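Local coordinates for protein DR2417 (PDB 4XWW) that probably degrades and matures RNA as a metal-dependent 5'-3' exonuclease, possibly with endonuclease activity, and works as a homodimer of the metallo-beta-lactamase superfamily, at residues 322-326 with 327-331; 356-359 with 360-364. All blocks are in the same frame, centred on the assembly; numbering follows the deposited sequence.

In the fold
Both contacts belong to the beta-CASP domain and are local, each spanning two adjoining pieces of chain; they follow one another in series and neither nests in the other. Contact 1 (322-326 with 327-331) comes first, where helix 320-326 ends and turns into the loop leading to strand 339-342. The chain then runs through that strand into helix 351-364, whose last turns form contact 2 (356-359 with 360-364) before strand 367-369. The centres of the two contacts lie about 12 Å apart and the two helices pack directly, Phe-326 against Leu-356 and Ala-325 against Ile-357. Contact 1 faces bound RNA, whereas contact 2 joins the parallel sheet to the second subunit.

Contact 1 (322-326 with 327-331); sequences GRLAF and GTHAK. With nucleotides of chain C.
A Schellman motif closes helix 320-326, and Arg-323 of its last turn meets the bound RNA. Gly-327, with positive phi, turns the chain out of the helix. Its N bonds to Leu-324 O at 3.3 Å, whereas Thr-328 N reaches back to Arg-323 O at 2.8 Å with a fairly straight N-H (159°). His-329 N and Thr-328 OG1 add weak bonds to the same Arg-323 O. The hydroxyl is brought back over the helix end by a chi1 of 58°, which sets OG1 between the backbone N and the carbonyl carbon, 3.6 Å from Arg-323 CB.

Beyond the turn, the His-329 ring lies beside the last helical turn. Leu-324 runs alongside it, CD2 being 3.8 Å from His-329 CB, while the Arg-323 guanidinium lies with its plane only 23° from that of the ring, NH2 coming 3.7 Å from CD2 of His-329. Lys-331 N donates to His-329 ND1 in the ring plane and Ile-332 N also bonds to ND1, which, with a weak bond from NE2 to Glu-269, should restrict the ring's rotation. Met-318 O holds Arg-323 NH1. Over one face of the guanidinium sits C3' of U7 of chain C, and a water accepting from both Arg-323 NH2 (3.0 Å) and Ala-330 N also bonds to the ribose O2'. The result is a Schellman C-cap in the beta-CASP domain of RNase J, in which an arginine and a bridging water meet a ribose of the RNA.

Contact 2 (356-359 with 360-364); sequences LIVN and RLYEI
A chi1 of 166° carries CG1 of Val-358 away from its own N and alongside Tyr-362, whose ring turns an edge to it. CG1 of Val-358 lies in the ring plane, 3.5 Å from Tyr-362 CE2. One position earlier along the helix, Ile-357 and Leu-361 also point the same way, and the branch methyl CG2 of Ile-357 meets CD1 of Leu-361 at 3.8 Å. The Arg-360 chain folds at chi2 (-74°), passing its guanidinium beside Leu-356; CD1 of Leu-356 covers one face, off-centre, 3.8 Å from NH2 of Arg-360. A salt bridge between Arg-360 NH1 and Glu-363 OE1 (2.9 Å) holds the other end of the guanidinium.

Four i to i+4 backbone bonds join the two segments, the shortest from Leu-361 N to Ile-357 O at 2.9 Å. The polar ends of the buried Asn-359 and Tyr-362 are satisfied outside the helix. Asn-359 OD1 accepts from Arg-407 N of the second subunit and ND2 bonds to Glu-405 of that subunit, while Tyr-362 OH bonds to Tyr-370 of its own chain and to Asn-411 of the second subunit. Leu-361 meanwhile packs on Val-340 and Val-368 of the two flanking strands. This is the crossover helix of a beta-alpha-beta unit in the parallel sheet of the beta-CASP domain, with one side on the strands and another in the homodimer interface.

Contact 1 (322-326 with 327-331)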
loop_
_atom_site.group_PDB
_atom_site.type_symbol
_atom_site.label_atom_id
_atom_site.label_comp_id
_atom_site.label_asym_id
_atom_site.label_seq_id
_atom_site.Cartn_x
_atom_site.Cartn_y
_atom_site.Cartn_z
ATOM N N GLY A 322 15.069 -4.702 8.626
ATOM C CA GLY A 322 15.148 -5.128 7.234
ATOM C C GLY A 322 16.347 -5.989 6.922
ATOM O O GLY A 322 16.228 -7.047 6.295
ATOM N N ARG A 323 17.519 -5.568 7.373
ATOM C CA ARG A 323 18.702 -6.352 7.093
ATOM C C ARG A 323 18.683 -7.687 7.841
ATOM O O ARG A 323 19.101 -8.704 7.293
ATOM C CB ARG A 323 19.955 -5.551 7.419
ATOM C CG ARG A 323 19.990 -4.242 6.656
ATOM C CD ARG A 323 21.389 -3.732 6.485
ATOM N NE ARG A 323 22.104 -3.647 7.753
ATOM C CZ ARG A 323 22.003 -2.630 8.606
ATOM N NH1 ARG A 323 21.203 -1.607 8.334
ATOM N NH2 ARG A 323 22.704 -2.639 9.731
ATOM N N LEU A 324 18.187 -7.692 9.076
ATOM C CA LEU A 324 18.022 -8.945 9.820
ATOM C C LEU A 324 17.085 -9.909 9.086
ATOM O O LEU A 324 17.394 -11.103 8.961
ATOM C CB LEU A 324 17.488 -8.662 11.235
ATOM C CG LEU A 324 18.455 -7.960 12.181
ATOM C CD1 LEU A 324 17.740 -7.568 13.457
ATOM C CD2 LEU A 324 19.613 -8.877 12.474
ATOM N N ALA A 325 15.967 -9.375 8.590
ATOM C CA ALA A 325 14.930 -10.164 7.927
ATOM C C ALA A 325 15.442 -10.751 6.620
ATOM O O ALA A 325 15.044 -11.846 6.219
ATOM C CB ALA A 325 13.691 -9.318 7.677
ATOM N N PHE A 326 16.320 -10.016 5.946
ATOM C CA PHE A 326 16.798 -10.479 4.649
ATOM C C PHE A 326 18.116 -11.231 4.739
ATOM O O PHE A 326 18.648 -11.683 3.724
ATOM C CB PHE A 326 16.912 -9.300 3.683
ATOM C CG PHE A 326 15.575 -8.769 3.245
ATOM C CD1 PHE A 326 14.778 -9.503 2.383
ATOM C CD2 PHE A 326 15.103 -7.556 3.712
ATOM C CE1 PHE A 326 13.544 -9.032 1.987
ATOM C CE2 PHE A 326 13.873 -7.080 3.324
ATOM C CZ PHE A 326 13.094 -7.818 2.457
ATOM N N GLY A 327 18.633 -11.373 5.954
ATOM C CA GLY A 327 19.861 -12.118 6.174
ATOM C C GLY A 327 21.113 -11.385 5.737
ATOM O O GLY A 327 22.122 -12.005 5.418
ATOM N N THR A 328 21.066 -10.054 5.741
ATOM C CA THR A 328 22.196 -9.274 5.248
ATOM C C THR A 328 22.846 -8.403 6.326
ATOM O O THR A 328 23.676 -7.549 6.017
ATOM C CB THR A 328 21.787 -8.371 4.066
ATOM O OG1 THR A 328 20.736 -7.491 4.473
ATOM C CG2 THR A 328 21.316 -9.213 2.873
ATOM N N HIS A 329 22.472 -8.611 7.584
ATOM C CA HIS A 329 23.119 -7.873 8.666
ATOM C C HIS A 329 24.538 -8.389 8.892
ATOM O O HIS A 329 24.759 -9.594 8.984
ATOM C CB HIS A 329 22.308 -7.968 9.957
ATOM C CG HIS A 329 22.703 -6.953 10.978
ATOM N ND1 HIS A 329 23.891 -7.019 11.670
ATOM C CD2 HIS A 329 22.073 -5.835 11.414
ATOM C CE1 HIS A 329 23.984 -5.977 12.483
ATOM N NE2 HIS A 329 22.888 -5.250 12.353
ATOM N N ALA A 330 25.494 -7.475 8.993
ATOM C CA ALA A 330 26.908 -7.851 8.986
ATOM C C ALA A 330 27.361 -8.497 10.289
ATOM O O ALA A 330 28.354 -9.211 10.308
ATOM C CB ALA A 330 27.775 -6.632 8.688
ATOM N N LYS A 331 26.645 -8.246 11.380
ATOM C CA LYS A 331 27.122 -8.699 12.680
ATOM C C LYS A 331 26.137 -9.580 13.424
ATOM O O LYS A 331 26.512 -10.266 14.375
ATOM C CB LYS A 331 27.482 -7.503 13.559
ATOM C CG LYS A 331 28.719 -6.747 13.114
ATOM C CD LYS A 331 28.798 -5.420 13.851
ATOM C CE LYS A 331 30.142 -4.740 13.645
ATOM N NZ LYS A 331 30.351 -3.608 14.600
ATOM P P U C 7 23.853 3.075 7.686
ATOM O OP1 U C 7 23.456 2.857 9.097
ATOM O OP2 U C 7 24.635 4.281 7.324
ATOM O "O5'" U C 7 24.646 1.794 7.172
ATOM C "C5'" U C 7 24.151 0.468 7.422
ATOM C "C4'" U C 7 24.305 -0.388 6.187
ATOM O "O4'" U C 7 25.592 -0.112 5.567
ATOM C "C3'" U C 7 24.284 -1.891 6.434
ATOM O "O3'" U C 7 23.761 -2.572 5.300
ATOM C "C2'" U C 7 25.762 -2.210 6.617
ATOM O "O2'" U C 7 26.076 -3.559 6.344
ATOM C "C1'" U C 7 26.394 -1.283 5.581
ATOM N N1 U C 7 27.790 -0.910 5.873
ATOM C C2 U C 7 28.653 -1.921 6.255
ATOM O O2 U C 7 28.305 -3.084 6.366
ATOM N N3 U C 7 29.940 -1.516 6.504
ATOM C C4 U C 7 30.448 -0.238 6.410
ATOM O O4 U C 7 31.635 -0.036 6.671
ATOM C C5 U C 7 29.497 0.750 6.004
ATOM C C6 U C 7 28.234 0.389 5.749
HETATM O O HOH W 1 24.836 -4.499 8.812
#

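Contact 2 (356-359 with 360-364)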
loop_
_atom_site.group_PDB
_atom_site.type_symbol
_atom_site.label_atom_id
_atom_site.label_comp_id
_atom_site.label_asym_id
_atom_site.label_seq_id
_atom_site.Cartn_x
_atom_site.Cartn_y
_atom_site.Cartn_z
ATOM N N LEU A 356 6.354 -7.692 3.887
ATOM C CA LEU A 356 7.447 -8.398 3.247
ATOM C C LEU A 356 8.390 -8.878 4.339
ATOM O O LEU A 356 8.866 -10.011 4.321
ATOM C CB LEU A 356 8.183 -7.499 2.255
ATOM C CG LEU A 356 9.498 -8.058 1.714
ATOM C CD1 LEU A 356 9.240 -9.364 0.977
ATOM C CD2 LEU A 356 10.168 -7.047 0.804
ATOM N N ILE A 357 8.630 -8.000 5.304
ATOM C CA ILE A 357 9.536 -8.323 6.391
ATOM C C ILE A 357 8.916 -9.379 7.291
ATOM O O ILE A 357 9.607 -10.314 7.707
ATOM C CB ILE A 357 9.910 -7.070 7.197
ATOM C CG1 ILE A 357 10.926 -6.271 6.380
ATOM C CG2 ILE A 357 10.499 -7.460 8.551
ATOM C CD1 ILE A 357 11.334 -4.962 7.004
ATOM N N VAL A 358 7.618 -9.256 7.552
ATOM C CA VAL A 358 6.951 -10.227 8.413
ATOM C C VAL A 358 7.054 -11.633 7.821
ATOM O O VAL A 358 7.404 -12.587 8.519
ATOM C CB VAL A 358 5.482 -9.838 8.656
ATOM C CG1 VAL A 358 4.691 -11.021 9.256
ATOM C CG2 VAL A 358 5.439 -8.627 9.597
ATOM N N ASN A 359 6.772 -11.780 6.529
ATOM C CA ASN A 359 6.881 -13.102 5.925
ATOM C C ASN A 359 8.308 -13.656 5.930
ATOM O O ASN A 359 8.503 -14.859 6.104
ATOM C CB ASN A 359 6.318 -13.092 4.494
ATOM C CG ASN A 359 4.811 -13.207 4.482
ATOM O OD1 ASN A 359 4.260 -14.111 5.089
ATOM N ND2 ASN A 359 4.134 -12.257 3.854
ATOM N N ARG A 360 9.308 -12.796 5.755
ATOM C CA ARG A 360 10.681 -13.277 5.824
ATOM C C ARG A 360 11.027 -13.734 7.239
ATOM O O ARG A 360 11.741 -14.733 7.402
ATOM C CB ARG A 360 11.679 -12.215 5.362
ATOM C CG ARG A 360 11.555 -11.823 3.884
ATOM C CD ARG A 360 12.095 -12.881 2.952
ATOM N NE ARG A 360 11.606 -12.684 1.589
ATOM C CZ ARG A 360 10.453 -13.168 1.131
ATOM N NH1 ARG A 360 9.667 -13.881 1.930
ATOM N NH2 ARG A 360 10.081 -12.940 -0.123
ATOM N N LEU A 361 10.557 -12.994 8.245
ATOM C CA LEU A 361 10.761 -13.408 9.627
ATOM C C LEU A 361 10.139 -14.785 9.876
ATOM O O LEU A 361 10.788 -15.652 10.454
ATOM C CB LEU A 361 10.187 -12.369 10.599
ATOM C CG LEU A 361 10.909 -11.033 10.539
ATOM C CD1 LEU A 361 10.132 -9.958 11.348
ATOM C CD2 LEU A 361 12.350 -11.172 11.052
ATOM N N TYR A 362 8.906 -14.999 9.407
ATOM C CA TYR A 362 8.257 -16.300 9.572
ATOM C C TYR A 362 9.060 -17.410 8.902
ATOM O O TYR A 362 9.159 -18.516 9.430
ATOM C CB TYR A 362 6.817 -16.300 9.009
ATOM C CG TYR A 362 5.769 -15.828 9.987
ATOM C CD1 TYR A 362 5.283 -16.672 10.983
ATOM C CD2 TYR A 362 5.273 -14.532 9.925
ATOM C CE1 TYR A 362 4.323 -16.250 11.879
ATOM C CE2 TYR A 362 4.315 -14.092 10.829
ATOM C CZ TYR A 362 3.849 -14.951 11.801
ATOM O OH TYR A 362 2.899 -14.508 12.684
ATOM N N GLU A 363 9.639 -17.122 7.740
ATOM C CA GLU A 363 10.381 -18.149 7.027
ATOM C C GLU A 363 11.696 -18.485 7.725
ATOM O O GLU A 363 12.162 -19.628 7.649
ATOM C CB GLU A 363 10.609 -17.731 5.570
ATOM C CG GLU A 363 9.307 -17.746 4.778
ATOM C CD GLU A 363 9.508 -17.643 3.283
ATOM O OE1 GLU A 363 10.018 -16.599 2.832
ATOM O OE2 GLU A 363 9.144 -18.607 2.569
ATOM N N ILE A 364 12.279 -17.508 8.424
ATOM C CA ILE A 364 13.490 -17.795 9.192
ATOM C C ILE A 364 13.123 -18.709 10.353
ATOM O O ILE A 364 13.898 -19.601 10.727
ATOM C CB ILE A 364 14.165 -16.500 9.705
ATOM C CG1 ILE A 364 14.788 -15.734 8.534
ATOM C CG2 ILE A 364 15.259 -16.818 10.740
ATOM C CD1 ILE A 364 15.335 -14.354 8.912
#